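PDB 2OZ8: Mll7089 protein from Mesorhizobium loti, which is of unknown function but, as a mandelate racemase-like member of the enolase superfamily, probably binds magnesium and may act as a hydro-lyase. Local coordinates for residues R79-V84 with D112-E117; L36-E41 with E70-L75; R171-D176 with V211-A216; W201-A206 with R229-G234. One frame throughout, in Å; residues are numbered along the deposited sequence.

Interaction 1. Residues R79-V84 with D112-E117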
# COMPACT_ATOMS: atom_id res chain seq x y z
N ARG A 79 32.76 18.94 -27.48
CA ARG A 79 32.46 18.00 -28.52
C ARG A 79 31.00 17.53 -28.37
O ARG A 79 30.56 17.17 -27.28
CB ARG A 79 33.38 16.82 -28.41
CG ARG A 79 34.82 17.06 -28.83
CD ARG A 79 35.09 16.88 -30.34
NE ARG A 79 34.57 15.63 -30.90
CZ ARG A 79 35.25 14.49 -30.98
NH1 ARG A 79 36.50 14.39 -30.53
NH2 ARG A 79 34.69 13.44 -31.52
N ALA A 80 30.26 17.52 -29.47
CA ALA A 80 28.91 17.02 -29.47
C ALA A 80 28.80 15.61 -28.79
O ALA A 80 27.98 15.46 -27.90
CB ALA A 80 28.34 17.03 -30.89
N ILE A 81 29.64 14.64 -29.17
CA ILE A 81 29.57 13.28 -28.63
C ILE A 81 29.84 13.22 -27.13
O ILE A 81 29.36 12.30 -26.45
CB ILE A 81 30.45 12.26 -29.45
CG1 ILE A 81 30.12 10.77 -29.12
CG2 ILE A 81 31.97 12.57 -29.35
CD1 ILE A 81 28.78 10.22 -29.68
N ALA A 82 30.56 14.20 -26.57
CA ALA A 82 30.71 14.25 -25.12
C ALA A 82 29.45 14.78 -24.48
O ALA A 82 28.99 14.27 -23.48
CB ALA A 82 31.94 15.11 -24.70
N LEU A 83 28.88 15.83 -25.05
CA LEU A 83 27.77 16.52 -24.43
C LEU A 83 26.54 15.65 -24.32
O LEU A 83 25.85 15.73 -23.34
CB LEU A 83 27.45 17.79 -25.21
CG LEU A 83 28.45 18.93 -25.06
CD1 LEU A 83 28.10 19.95 -26.12
CD2 LEU A 83 28.37 19.56 -23.72
N VAL A 84 26.27 14.85 -25.35
CA VAL A 84 25.10 13.97 -25.37
C VAL A 84 25.19 12.86 -24.32
O VAL A 84 24.21 12.15 -24.07
CB VAL A 84 24.85 13.31 -26.80
CG1 VAL A 84 24.55 14.38 -27.87
CG2 VAL A 84 25.99 12.40 -27.21
N ASP A 112 22.94 14.75 -34.33
CA ASP A 112 23.19 14.83 -35.75
C ASP A 112 24.71 15.10 -36.00
O ASP A 112 25.39 14.40 -36.76
CB ASP A 112 22.35 15.99 -36.31
CG ASP A 112 22.45 16.11 -37.81
OD1 ASP A 112 22.57 15.05 -38.46
OD2 ASP A 112 22.42 17.24 -38.32
N LEU A 113 25.21 16.14 -35.35
CA LEU A 113 26.61 16.47 -35.35
C LEU A 113 27.51 15.32 -34.87
O LEU A 113 28.50 15.03 -35.52
CB LEU A 113 26.83 17.75 -34.54
CG LEU A 113 28.25 18.29 -34.42
CD1 LEU A 113 28.95 18.39 -35.78
CD2 LEU A 113 28.09 19.63 -33.79
N ALA A 114 27.17 14.68 -33.75
CA ALA A 114 27.95 13.54 -33.23
C ALA A 114 28.04 12.38 -34.17
O ALA A 114 29.09 11.77 -34.33
CB ALA A 114 27.40 13.08 -31.89
N ALA A 115 26.92 12.03 -34.76
CA ALA A 115 26.87 11.03 -35.82
C ALA A 115 27.71 11.40 -37.08
O ALA A 115 28.49 10.57 -37.58
CB ALA A 115 25.40 10.76 -36.20
N LYS A 116 27.53 12.61 -37.61
CA LYS A 116 28.34 13.01 -38.75
C LYS A 116 29.84 12.87 -38.42
O LYS A 116 30.61 12.26 -39.16
CB LYS A 116 28.03 14.44 -39.18
CG LYS A 116 26.69 14.61 -39.76
CD LYS A 116 26.44 16.02 -40.23
CE LYS A 116 25.06 16.07 -40.81
NZ LYS A 116 24.77 17.48 -41.02
N GLU A 117 30.23 13.40 -37.26
CA GLU A 117 31.61 13.33 -36.86
C GLU A 117 32.13 11.92 -36.56
O GLU A 117 33.30 11.64 -36.72
CB GLU A 117 31.85 14.34 -35.73
CG GLU A 117 32.05 15.73 -36.33
CD GLU A 117 32.09 16.82 -35.32
OE1 GLU A 117 32.59 17.91 -35.67
OE2 GLU A 117 31.62 16.60 -34.17
O HOH W 1 31.45 15.00 -31.70
O HOH W 2 31.57 18.34 -32.02
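The methyl of A80 lies against L113, a leucine that meets it along its length. L113 CB lies 4.0 Å from A80 CB. Further out, L113 CG closes to 3.7 Å from A80 CB, and L113 CD2 stays beside it, so one small methyl is met by three successive carbons. With CG anti to the backbone N (chi1 -180°), the leucine runs alongside the A80 methyl. One residue on, A114 CB lies 3.9 Å from I81 N, and I81 CD1 folds in to 3.9 Å from A114 CB. These residues pack the short helix 80-83 against helix 103-118 in the N-terminal capping domain of the enolase fold, where L110 of the long helix also touches A80. At the rim of this apolar patch the link is polar and runs through water. E117 OE2 accepts from two waters, 2.9 Å from water 1 and 2.8 Å from water 2. Water 1 in turn accepts from I81 N and R79 NE, water 2 from A80 N, so the carboxylate reaches the amino end of helix 80-83 only indirectly. R79 NE and E117 OE2 remain 4.5 Å apart, too far for a salt bridge; R79 NH1 bonds A118 O of a neighbouring subunit.

Interaction 2. Residues L36-E41 with E70-L75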
# COMPACT_ATOMS: atom_id res chain seq x y z
N LEU A 36 18.06 25.37 -36.02
CA LEU A 36 19.16 25.61 -35.14
C LEU A 36 20.29 24.80 -35.75
O LEU A 36 20.16 23.59 -35.95
CB LEU A 36 18.84 25.11 -33.73
CG LEU A 36 20.04 25.00 -32.79
CD1 LEU A 36 20.62 26.37 -32.48
CD2 LEU A 36 19.69 24.23 -31.50
N GLU A 37 21.37 25.49 -36.11
CA GLU A 37 22.51 24.81 -36.70
C GLU A 37 23.67 24.99 -35.78
O GLU A 37 23.97 26.12 -35.34
CB GLU A 37 22.83 25.32 -38.08
CG GLU A 37 21.92 24.77 -39.19
CD GLU A 37 22.16 25.49 -40.52
OE1 GLU A 37 22.42 24.83 -41.54
OE2 GLU A 37 22.10 26.73 -40.52
N LEU A 38 24.28 23.85 -35.42
CA LEU A 38 25.43 23.87 -34.53
C LEU A 38 26.64 23.43 -35.35
O LEU A 38 26.66 22.34 -35.89
CB LEU A 38 25.20 22.97 -33.32
CG LEU A 38 24.02 23.26 -32.39
CD1 LEU A 38 23.83 22.14 -31.31
CD2 LEU A 38 24.12 24.67 -31.79
N VAL A 39 27.62 24.33 -35.46
CA VAL A 39 28.80 24.15 -36.31
C VAL A 39 29.99 23.81 -35.46
O VAL A 39 30.26 24.51 -34.49
CB VAL A 39 29.13 25.44 -37.13
CG1 VAL A 39 30.11 25.13 -38.24
CG2 VAL A 39 27.83 26.07 -37.76
N SER A 40 30.69 22.73 -35.79
CA SER A 40 31.96 22.44 -35.11
C SER A 40 33.14 22.98 -35.91
O SER A 40 32.98 23.48 -37.01
CB SER A 40 32.13 20.95 -34.78
OG SER A 40 32.73 20.24 -35.84
N GLU A 41 34.34 22.86 -35.37
CA GLU A 41 35.52 23.29 -36.14
C GLU A 41 36.05 22.29 -37.22
O GLU A 41 36.90 22.64 -38.04
CB GLU A 41 36.61 23.92 -35.24
CG GLU A 41 36.91 23.16 -33.97
CD GLU A 41 37.46 24.06 -32.84
OE1 GLU A 41 37.06 25.26 -32.79
OE2 GLU A 41 38.25 23.56 -32.01
N GLU A 70 21.48 31.73 -22.87
CA GLU A 70 20.97 30.66 -22.01
C GLU A 70 21.59 29.30 -22.23
O GLU A 70 21.88 28.59 -21.26
CB GLU A 70 19.45 30.60 -22.12
CG GLU A 70 18.85 31.91 -21.64
CD GLU A 70 17.36 32.00 -21.73
OE1 GLU A 70 16.69 30.96 -21.99
OE2 GLU A 70 16.86 33.14 -21.56
N VAL A 71 21.79 28.93 -23.50
CA VAL A 71 22.32 27.63 -23.82
C VAL A 71 23.73 27.61 -24.37
O VAL A 71 24.51 26.73 -24.02
CB VAL A 71 21.27 26.69 -24.58
CG1 VAL A 71 20.10 27.45 -25.16
CG2 VAL A 71 21.89 25.75 -25.55
N TRP A 72 24.08 28.61 -25.16
CA TRP A 72 25.40 28.61 -25.82
C TRP A 72 26.65 28.41 -24.92
O TRP A 72 27.55 27.69 -25.31
CB TRP A 72 25.55 29.81 -26.76
CG TRP A 72 26.77 29.74 -27.61
CD1 TRP A 72 27.74 30.68 -27.72
CD2 TRP A 72 27.16 28.67 -28.49
NE1 TRP A 72 28.71 30.28 -28.59
CE2 TRP A 72 28.39 29.04 -29.08
CE3 TRP A 72 26.59 27.45 -28.86
CZ2 TRP A 72 29.06 28.23 -29.99
CZ3 TRP A 72 27.29 26.63 -29.79
CH2 TRP A 72 28.49 27.04 -30.34
N PRO A 73 26.69 29.03 -23.71
CA PRO A 73 27.85 28.77 -22.81
C PRO A 73 28.08 27.30 -22.47
O PRO A 73 29.20 26.88 -22.22
CB PRO A 73 27.47 29.54 -21.54
CG PRO A 73 26.59 30.64 -22.02
CD PRO A 73 25.76 30.00 -23.09
N SER A 74 27.03 26.50 -22.43
CA SER A 74 27.23 25.11 -22.07
C SER A 74 27.65 24.28 -23.29
O SER A 74 28.06 23.14 -23.14
CB SER A 74 25.98 24.53 -21.41
OG SER A 74 24.93 24.43 -22.36
N LEU A 75 27.55 24.86 -24.50
CA LEU A 75 27.90 24.12 -25.71
C LEU A 75 29.26 24.50 -26.28
O LEU A 75 29.98 23.64 -26.80
CB LEU A 75 26.83 24.27 -26.78
CG LEU A 75 25.35 24.14 -26.43
CD1 LEU A 75 24.49 24.26 -27.72
CD2 LEU A 75 25.03 22.85 -25.65
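In the N-terminal capping domain of the enolase fold, strand 27-40 of the antiparallel sheet turns L38 toward W72 and L75 of the short, weakly bonded helix 72-75. One methyl makes both of the close approaches: L38 CD2 lies 4.1 Å from L75 CD1 and 4.2 Å from W72 CZ3. The two leucines cross at about a right angle, methyl against methyl, while the indole is approached obliquely at its six-membered ring. CG of L75 is anti to the carbonyl carbon (chi1 -45°), and with chi2 extended CD1 reaches the strand. The backbones stay well apart, with L38 CA 9.2 Å from L75 CA, and the side chains bridge that distance. F67 of helix 60-70 touches L38, W72 and L75 alike, and F8 of strand 5-17 meets the indole edge-to-face. The turn that offers W72 and L75 is held by bonds of its own. V71 O accepts from S74 N at 3.0 Å and also from S74 OG at 2.9 Å, the hydroxyl lying in the carbonyl plane with a C=O...O angle of 146°. L75 N is bonded to W72 O at 2.9 Å. Across the two segments there is no hydrogen bond; L38 pairs its backbone with G46 of the adjoining strand. What joins helix to sheet here is therefore dispersion and burial of apolar surface, set by shape and not by directional bonds.

Interaction 3. Residues R171-D176 with V211-A216; sequences RDFDRD and VAIREA. With SO4 (sulfate ion), chain D.
The phenyl ring of F173 meets helix 203-215 with its edge: A212 CB and I213 CG1 both lie near the plane of the ring, and neither contact uses a face. A212 CB is 3.8 Å from F173 CE2, while I213 CG1 is 3.9 Å from F173 CZ, so neighbouring carbons of the rim take neighbouring residues of the helix. The side chains of F173 and I213 cross obliquely, and I213 CD1 comes to 4.1 Å from F173 CZ. The phenylalanine has CG anti to the backbone N (chi1 -173°), which carries the ring across a wide spacing, F173 CA standing 9.9 Å from A212 CA. In the TIM-barrel-like domain, helix 173-184 follows strand 163-167 and helix 203-215 follows strand 192-196, so the ring joins consecutive outer helices of the beta-alpha repeat, the beginning of one to the last turn of the other. I213 also packs on L177 and L180 of helix 173-184. At the start of that helix, R175 N is bonded to D172 O at 3.0 Å, and the D176 carboxylate accepts from G169 N and H170 N in the preceding loop. A sulfate ion, probably from the crystallisation liquor, sits at the backbone of R171; its O2 is modelled so close to R171 N that the bond's length is doubtful. On the far helix, R214 and E215 form salt bridges with E215 and R214, respectively, of two different neighbouring subunits.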
# COMPACT_ATOMS: atom_id res chain seq x y z
N ARG A 171 -17.75 17.17 -28.05
CA ARG A 171 -18.83 17.31 -27.07
C ARG A 171 -20.02 16.38 -27.38
O ARG A 171 -20.64 15.82 -26.47
CB ARG A 171 -19.31 18.76 -26.99
CG ARG A 171 -18.72 19.57 -25.82
CD ARG A 171 -19.08 21.09 -25.88
NE ARG A 171 -20.43 21.42 -25.36
CZ ARG A 171 -21.55 21.51 -26.10
NH1 ARG A 171 -21.55 21.28 -27.42
NH2 ARG A 171 -22.71 21.82 -25.51
N ASP A 172 -20.33 16.23 -28.66
CA ASP A 172 -21.36 15.33 -29.11
C ASP A 172 -20.67 14.04 -29.55
O ASP A 172 -19.97 13.99 -30.55
CB ASP A 172 -22.22 16.01 -30.21
CG ASP A 172 -23.16 15.04 -30.95
OD1 ASP A 172 -24.00 14.32 -30.34
OD2 ASP A 172 -23.10 15.01 -32.19
N PHE A 173 -20.84 12.99 -28.74
CA PHE A 173 -20.23 11.70 -29.01
C PHE A 173 -20.59 11.17 -30.38
O PHE A 173 -19.79 10.48 -31.00
CB PHE A 173 -20.56 10.68 -27.91
CG PHE A 173 -19.82 9.40 -28.05
CD1 PHE A 173 -18.44 9.39 -28.27
CD2 PHE A 173 -20.49 8.19 -27.95
CE1 PHE A 173 -17.76 8.21 -28.40
CE2 PHE A 173 -19.79 6.97 -28.09
CZ PHE A 173 -18.43 6.98 -28.30
N ASP A 174 -21.76 11.52 -30.89
CA ASP A 174 -22.15 11.10 -32.24
C ASP A 174 -21.20 11.58 -33.34
O ASP A 174 -20.99 10.87 -34.29
CB ASP A 174 -23.62 11.44 -32.53
CG ASP A 174 -24.56 10.35 -32.06
OD1 ASP A 174 -24.39 9.18 -32.48
OD2 ASP A 174 -25.47 10.65 -31.26
N ARG A 175 -20.59 12.75 -33.19
CA ARG A 175 -19.56 13.25 -34.12
C ARG A 175 -18.29 12.35 -34.18
O ARG A 175 -17.79 12.04 -35.29
CB ARG A 175 -19.27 14.72 -33.82
CG ARG A 175 -18.39 15.46 -34.88
CD ARG A 175 -18.73 17.00 -35.06
NE ARG A 175 -20.07 17.30 -35.58
CZ ARG A 175 -20.99 18.09 -34.98
NH1 ARG A 175 -20.71 18.69 -33.82
NH2 ARG A 175 -22.18 18.27 -35.55
N ASP A 176 -17.79 11.90 -33.02
CA ASP A 176 -16.76 10.85 -32.93
C ASP A 176 -17.20 9.55 -33.59
O ASP A 176 -16.42 8.90 -34.30
CB ASP A 176 -16.40 10.51 -31.49
CG ASP A 176 -15.85 11.69 -30.71
OD1 ASP A 176 -15.57 12.74 -31.29
OD2 ASP A 176 -15.66 11.55 -29.50
N VAL A 211 -16.34 1.32 -24.77
CA VAL A 211 -17.28 0.19 -24.90
C VAL A 211 -18.24 0.41 -26.09
O VAL A 211 -18.42 -0.50 -26.92
CB VAL A 211 -18.07 -0.02 -23.57
CG1 VAL A 211 -19.29 -0.95 -23.79
CG2 VAL A 211 -17.15 -0.51 -22.44
N ALA A 212 -18.78 1.63 -26.21
CA ALA A 212 -19.72 1.95 -27.25
C ALA A 212 -19.10 1.79 -28.61
O ALA A 212 -19.70 1.17 -29.50
CB ALA A 212 -20.25 3.32 -27.07
N ILE A 213 -17.88 2.29 -28.75
CA ILE A 213 -17.09 2.13 -29.98
C ILE A 213 -16.86 0.68 -30.33
O ILE A 213 -16.90 0.31 -31.49
CB ILE A 213 -15.72 2.88 -29.87
CG1 ILE A 213 -15.95 4.40 -29.90
CG2 ILE A 213 -14.71 2.35 -30.89
CD1 ILE A 213 -14.87 5.18 -29.20
N ARG A 214 -16.61 -0.15 -29.33
CA ARG A 214 -16.36 -1.54 -29.63
C ARG A 214 -17.68 -2.19 -30.11
O ARG A 214 -17.69 -2.96 -31.08
CB ARG A 214 -15.78 -2.24 -28.39
CG ARG A 214 -15.84 -3.72 -28.44
CD ARG A 214 -14.93 -4.35 -27.44
NE ARG A 214 -14.38 -5.64 -27.93
CZ ARG A 214 -14.77 -6.80 -27.45
NH1 ARG A 214 -15.68 -6.77 -26.50
NH2 ARG A 214 -14.29 -7.96 -27.89
N GLU A 215 -18.76 -1.86 -29.40
CA GLU A 215 -20.09 -2.38 -29.68
C GLU A 215 -20.59 -1.96 -31.04
O GLU A 215 -21.41 -2.68 -31.63
CB GLU A 215 -21.08 -2.00 -28.57
CG GLU A 215 -21.04 -2.97 -27.35
CD GLU A 215 -21.83 -2.47 -26.13
OE1 GLU A 215 -22.28 -1.30 -26.15
OE2 GLU A 215 -22.02 -3.25 -25.16
N ALA A 216 -20.09 -0.84 -31.55
CA ALA A 216 -20.44 -0.32 -32.88
C ALA A 216 -19.62 -0.98 -33.99
O ALA A 216 -19.77 -0.65 -35.16
CB ALA A 216 -20.26 1.19 -32.95
S SO4 D . -16.66 20.25 -29.98
O1 SO4 D . -15.26 20.63 -29.73
O2 SO4 D . -16.96 19.27 -28.93
O3 SO4 D . -17.63 21.36 -29.86
O4 SO4 D . -16.81 19.73 -31.35

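Interaction 4. Residues W201-A206 with R229-G234; sequences WTSKEA and RHDHDG. With SO4 (sulfate ion), chain C.
Close packing comes first: S203 CB rests on the backbone of G234, 3.6 Å from G234 CA. Because the glycine has no side chain, the two backbones approach to 5.0 Å between S203 CA and G234 CA. D231 OD2 is a looser neighbour, 4.1 Å from S203 CB. One water spans S203 OG and D231 OD2, though both of its distances are rather short and so uncertain; S203 OG stands between the backbone N and the carbonyl carbon (chi1 62°), near this water. Both segments contain helix starts, those of helices 203-215 and 232-241, consecutive outer helices of the TIM-barrel-like domain, and hydrogen bonds there form the next group. D231, the N-cap residue, accepts from G234 N at OD1 (3.1 Å), the N-H coming from above the carboxylate plane, 65° out of it. On the other helix E205 OE1 accepts from T202 N at 3.1 Å on its anti side, tilted out of the carboxylate plane. A sulfate ion, probably from the crystallisation liquor, is hydrogen-bonded to H232 and R236; H232 ND1 donates to its O1 at 2.9 Å (155°), at the imidazole edge. K204 and D233 form salt bridges with D268 and R239 of a neighbouring subunit.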
# COMPACT_ATOMS: atom_id res chain seq x y z
N TRP A 201 -11.78 13.44 -22.23
CA TRP A 201 -12.70 12.59 -21.43
C TRP A 201 -12.27 12.52 -19.96
O TRP A 201 -11.13 12.76 -19.64
CB TRP A 201 -12.79 11.21 -22.05
CG TRP A 201 -13.31 11.21 -23.45
CD1 TRP A 201 -14.11 12.14 -24.02
CD2 TRP A 201 -13.13 10.17 -24.42
NE1 TRP A 201 -14.44 11.76 -25.31
CE2 TRP A 201 -13.84 10.57 -25.60
CE3 TRP A 201 -12.46 8.95 -24.42
CZ2 TRP A 201 -13.90 9.78 -26.76
CZ3 TRP A 201 -12.51 8.15 -25.59
CH2 TRP A 201 -13.24 8.58 -26.75
N THR A 202 -13.23 12.27 -19.07
CA THR A 202 -12.93 11.80 -17.73
C THR A 202 -12.87 10.24 -17.73
O THR A 202 -13.35 9.55 -18.67
CB THR A 202 -14.02 12.33 -16.74
OG1 THR A 202 -15.31 12.05 -17.27
CG2 THR A 202 -13.91 13.86 -16.51
N SER A 203 -12.31 9.64 -16.69
CA SER A 203 -12.02 8.19 -16.75
C SER A 203 -13.20 7.27 -17.06
O SER A 203 -13.07 6.43 -17.98
CB SER A 203 -11.26 7.66 -15.53
OG SER A 203 -12.03 7.85 -14.37
N LYS A 204 -14.33 7.40 -16.36
CA LYS A 204 -15.44 6.47 -16.64
C LYS A 204 -16.13 6.76 -17.94
O LYS A 204 -16.57 5.84 -18.64
CB LYS A 204 -16.42 6.30 -15.44
CG LYS A 204 -17.51 5.23 -15.59
CD LYS A 204 -16.98 3.86 -15.97
CE LYS A 204 -16.20 3.19 -14.79
NZ LYS A 204 -17.03 2.75 -13.64
N GLU A 205 -16.20 8.04 -18.31
CA GLU A 205 -16.62 8.48 -19.65
C GLU A 205 -15.74 7.90 -20.76
O GLU A 205 -16.27 7.34 -21.72
CB GLU A 205 -16.58 9.99 -19.75
CG GLU A 205 -17.05 10.50 -21.11
CD GLU A 205 -16.70 11.98 -21.34
OE1 GLU A 205 -16.00 12.62 -20.52
OE2 GLU A 205 -17.16 12.50 -22.36
N ALA A 206 -14.41 7.97 -20.63
CA ALA A 206 -13.50 7.26 -21.61
C ALA A 206 -13.89 5.80 -21.76
O ALA A 206 -14.12 5.32 -22.87
CB ALA A 206 -12.07 7.35 -21.22
N ARG A 229 -3.73 13.79 -18.08
CA ARG A 229 -2.53 12.99 -17.95
C ARG A 229 -2.07 12.76 -16.50
O ARG A 229 -1.29 11.87 -16.22
CB ARG A 229 -1.41 13.66 -18.69
CG ARG A 229 -0.83 14.85 -17.95
CD ARG A 229 -0.15 15.74 -18.94
NE ARG A 229 -0.01 17.06 -18.37
CZ ARG A 229 -0.96 17.99 -18.46
NH1 ARG A 229 -2.09 17.71 -19.11
NH2 ARG A 229 -0.79 19.18 -17.89
N HIS A 230 -2.55 13.58 -15.58
CA HIS A 230 -2.18 13.44 -14.20
C HIS A 230 -3.13 12.48 -13.49
O HIS A 230 -2.92 12.15 -12.31
CB HIS A 230 -2.13 14.83 -13.56
CG HIS A 230 -1.10 15.74 -14.18
ND1 HIS A 230 0.23 15.36 -14.34
CD2 HIS A 230 -1.20 17.00 -14.68
CE1 HIS A 230 0.90 16.35 -14.92
NE2 HIS A 230 0.06 17.35 -15.14
N ASP A 231 -4.18 12.01 -14.20
CA ASP A 231 -5.14 11.13 -13.57
C ASP A 231 -4.68 9.66 -13.63
O ASP A 231 -5.18 8.84 -14.44
CB ASP A 231 -6.54 11.29 -14.15
CG ASP A 231 -7.56 10.52 -13.35
OD1 ASP A 231 -7.23 10.04 -12.24
OD2 ASP A 231 -8.71 10.39 -13.79
N HIS A 232 -3.73 9.34 -12.74
CA HIS A 232 -3.10 8.03 -12.73
C HIS A 232 -4.13 6.99 -12.28
O HIS A 232 -4.23 5.93 -12.87
CB HIS A 232 -1.87 8.02 -11.83
CG HIS A 232 -0.75 8.87 -12.31
ND1 HIS A 232 0.30 9.24 -11.49
CD2 HIS A 232 -0.51 9.46 -13.51
CE1 HIS A 232 1.15 9.98 -12.17
NE2 HIS A 232 0.68 10.14 -13.39
N ASP A 233 -4.92 7.32 -11.27
CA ASP A 233 -5.92 6.36 -10.84
C ASP A 233 -6.85 6.02 -12.02
O ASP A 233 -7.12 4.87 -12.28
CB ASP A 233 -6.70 6.85 -9.62
CG ASP A 233 -7.86 5.92 -9.28
OD1 ASP A 233 -7.63 4.84 -8.71
OD2 ASP A 233 -9.00 6.23 -9.64
N GLY A 234 -7.34 7.03 -12.73
CA GLY A 234 -8.14 6.77 -13.88
C GLY A 234 -7.43 6.02 -14.99
O GLY A 234 -8.07 5.24 -15.70
S SO4 C . -0.49 7.71 -7.95
O1 SO4 C . -0.12 8.95 -8.61
O2 SO4 C . -0.13 7.84 -6.53
O3 SO4 C . -1.93 7.48 -8.12
O4 SO4 C . 0.33 6.64 -8.55
O HOH W 3 -10.80 9.25 -12.73

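Overall arrangement
The four contacts form two clusters. Interactions 1 and 2 lie in the N-terminal capping domain with centres 11 Å apart, and they touch: S40 OG and E117 OE1 are modelled very close, a probable hydrogen bond of doubtful length, and L83 packs on the helix 72-75 region. Interactions 3 and 4 belong to the barrel domain, 17 Å apart between centres; they share helix 203-215, and D176 packs against W201. Along the chain interaction 2 closes before interaction 1 opens, and both precede the other two, whose segments alternate, as expected of successive beta-alpha units. Between the clusters, centres are 41 to 49 Å apart, so the two pairs do not contact each other directly; all four contacts also come within reach of neighbouring subunits.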